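Local coordinates for hypothetical protein (Nostoc punctiforme, PDB 2O62) that is of unknown function but consists of two antiparallel beta-sheet regions assigned to calycin-clan families, one of them closed into a barrel, at residues A[247-252]-A[262-267]. Sequence-based numbering, arbitrary orientation.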
loop_
_atom_site.group_PDB
_atom_site.type_symbol
_atom_site.label_atom_id
_atom_site.label_comp_id
_atom_site.label_asym_id
_atom_site.label_seq_id
_atom_site.Cartn_x
_atom_site.Cartn_y
_atom_site.Cartn_z
ATOM N N GLN A 247 3.547 -8.802 2.472
ATOM C CA GLN A 247 3.367 -8.282 1.148
ATOM C C GLN A 247 3.815 -6.847 1.106
ATOM O O GLN A 247 3.705 -6.127 2.082
ATOM C CB GLN A 247 1.903 -8.401 0.652
ATOM C CG GLN A 247 1.511 -9.812 0.298
ATOM C CD GLN A 247 0.178 -9.918 -0.367
ATOM O OE1 GLN A 247 -0.754 -9.228 -0.014
ATOM N NE2 GLN A 247 0.098 -10.758 -1.414
ATOM N N ARG A 248 4.313 -6.443 -0.046
ATOM C CA ARG A 248 4.619 -5.028 -0.320
ATOM C C ARG A 248 3.940 -4.625 -1.633
ATOM O O ARG A 248 3.888 -5.413 -2.582
ATOM C CB ARG A 248 6.110 -4.816 -0.407
ATOM C CG ARG A 248 6.812 -5.107 0.913
ATOM C CD ARG A 248 8.280 -4.810 0.826
ATOM N NE ARG A 248 9.046 -5.877 0.133
ATOM C CZ ARG A 248 9.689 -5.725 -1.041
ATOM N NH1 ARG A 248 9.710 -4.564 -1.679
ATOM N NH2 ARG A 248 10.362 -6.730 -1.576
HETATM N N MSE A 249 3.420 -3.401 -1.701
HETATM C CA MSE A 249 2.809 -2.913 -2.920
HETATM C C MSE A 249 3.419 -1.562 -3.305
HETATM O O MSE A 249 3.628 -0.725 -2.462
HETATM C CB MSE A 249 1.280 -2.836 -2.810
HETATM C CG MSE A 249 0.621 -2.662 -4.100
HETATM SE SE MSE A 249 -1.323 -2.309 -4.122
HETATM C CE MSE A 249 -1.857 -3.885 -3.357
ATOM N N ILE A 250 3.727 -1.394 -4.587
ATOM C CA ILE A 250 4.413 -0.224 -5.129
ATOM C C ILE A 250 3.644 0.295 -6.340
ATOM O O ILE A 250 3.496 -0.431 -7.321
ATOM C CB ILE A 250 5.813 -0.559 -5.566
ATOM C CG1 ILE A 250 6.586 -1.243 -4.423
ATOM C CG2 ILE A 250 6.523 0.703 -6.028
ATOM C CD1 ILE A 250 6.693 -2.720 -4.552
ATOM N N ARG A 251 3.151 1.534 -6.251
ATOM C CA ARG A 251 2.519 2.258 -7.368
ATOM C C ARG A 251 3.576 3.179 -7.978
ATOM O O ARG A 251 4.101 4.058 -7.299
ATOM C CB ARG A 251 1.340 3.096 -6.868
ATOM C CG ARG A 251 0.402 3.697 -7.922
ATOM C CD ARG A 251 -0.557 4.671 -7.217
ATOM N NE ARG A 251 -1.392 5.320 -8.226
ATOM C CZ ARG A 251 -2.467 4.791 -8.778
ATOM N NH1 ARG A 251 -2.972 3.645 -8.371
ATOM N NH2 ARG A 251 -3.094 5.486 -9.723
ATOM N N SER A 252 3.914 2.944 -9.232
ATOM C CA SER A 252 5.093 3.561 -9.857
ATOM C C SER A 252 4.740 4.631 -10.876
ATOM O O SER A 252 3.932 4.403 -11.759
ATOM C CB SER A 252 5.946 2.485 -10.508
ATOM O OG SER A 252 6.384 1.521 -9.549
ATOM N N LEU A 262 1.895 -1.009 -11.350
ATOM C CA LEU A 262 1.639 -1.391 -9.979
ATOM C C LEU A 262 2.224 -2.749 -9.756
ATOM O O LEU A 262 2.074 -3.651 -10.578
ATOM C CB LEU A 262 0.142 -1.440 -9.729
ATOM C CG LEU A 262 -0.367 -1.680 -8.345
ATOM C CD1 LEU A 262 -0.057 -0.474 -7.524
ATOM C CD2 LEU A 262 -1.920 -1.912 -8.400
ATOM N N THR A 263 2.919 -2.890 -8.638
ATOM C CA THR A 263 3.617 -4.126 -8.284
ATOM C C THR A 263 3.178 -4.662 -6.923
ATOM O O THR A 263 3.051 -3.896 -5.966
ATOM C CB THR A 263 5.158 -3.850 -8.224
ATOM O OG1 THR A 263 5.592 -3.412 -9.531
ATOM C CG2 THR A 263 5.939 -5.087 -7.846
ATOM N N LEU A 264 2.982 -5.990 -6.846
ATOM C CA LEU A 264 2.668 -6.672 -5.599
ATOM C C LEU A 264 3.684 -7.771 -5.346
ATOM O O LEU A 264 3.868 -8.673 -6.150
ATOM C CB LEU A 264 1.234 -7.211 -5.636
ATOM C CG LEU A 264 0.749 -7.887 -4.341
ATOM C CD1 LEU A 264 0.638 -6.967 -3.242
ATOM C CD2 LEU A 264 -0.645 -8.509 -4.637
ATOM N N VAL A 265 4.410 -7.599 -4.248
ATOM C CA VAL A 265 5.438 -8.519 -3.779
ATOM C C VAL A 265 4.847 -9.386 -2.666
ATOM O O VAL A 265 4.229 -8.877 -1.746
ATOM C CB VAL A 265 6.575 -7.742 -3.190
ATOM C CG1 VAL A 265 7.673 -8.658 -2.730
ATOM C CG2 VAL A 265 7.095 -6.716 -4.199
ATOM N N THR A 266 5.027 -10.696 -2.756
ATOM C CA THR A 266 4.705 -11.570 -1.633
ATOM C C THR A 266 5.961 -12.308 -1.273
ATOM O O THR A 266 6.539 -12.969 -2.120
ATOM C CB THR A 266 3.621 -12.570 -2.019
ATOM O OG1 THR A 266 2.515 -11.876 -2.602
ATOM C CG2 THR A 266 3.149 -13.330 -0.790
ATOM N N GLU A 267 6.373 -12.230 -0.001
ATOM C CA GLU A 267 7.633 -12.751 0.444
ATOM C C GLU A 267 7.465 -13.518 1.742
ATOM O O GLU A 267 6.589 -13.205 2.547
ATOM C CB GLU A 267 8.605 -11.615 0.758
ATOM C CG GLU A 267 8.939 -10.692 -0.301
ATOM C CD GLU A 267 9.717 -9.441 0.214
ATOM O OE1 GLU A 267 9.307 -8.765 1.210
ATOM O OE2 GLU A 267 10.727 -9.171 -0.453
HETATM O O HOH W 1 5.112 -0.829 -10.034
#
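R248 and V265 form one of two hydrogen-bonded pairs in an antiparallel beta hairpin, made by the last two strands of the C-terminal calycin-clan barrel. The axes of 247-252 and 262-267 run 4.6 Å apart and nearly antiparallel, and two reciprocal N-H...O pairs, R248 with V265 and I250 with T263, fix the register. V265 N to R248 O is the straightest of these at 174°.

The ionic evidence lies at R248 and E267. R248 meets the carboxylate side-on, NE to E267 OE1 at 3.1 Å and NH2 to E267 OE2 at 2.7 Å. Both oxygens sit almost in the guanidinium plane but are approached from above the carboxylate plane, since the two groups are turned 54° apart. The bend at chi3 (-78°) turns NE and NH2 toward E267, while V265 CG1 lies 3.5 Å from NH2 over one guanidinium face. NH1 forms a salt bridge with E236 on the adjoining strand, so a leucine in place of R248 would probably leave E267, which is buried, and E236 without their shared countercharge.

Apolar contacts divide between the faces. I250 CD1 reaches V265 CG2 on the face bearing R248; on the other, M249 SE and CE meet L262 CD1 and L264 CD1, with F98 of strand 93-100 touching M249 and L264, which packs the hairpin against the N-terminal sheet.

Among polar contacts, one water bridges I250 O, S252 OG and T263 OG1, the last also bonded to T153. Near the other end, Q247 NE2 donates to T266 OG1 at 2.9 Å, the hydroxyl lying close to the amide plane.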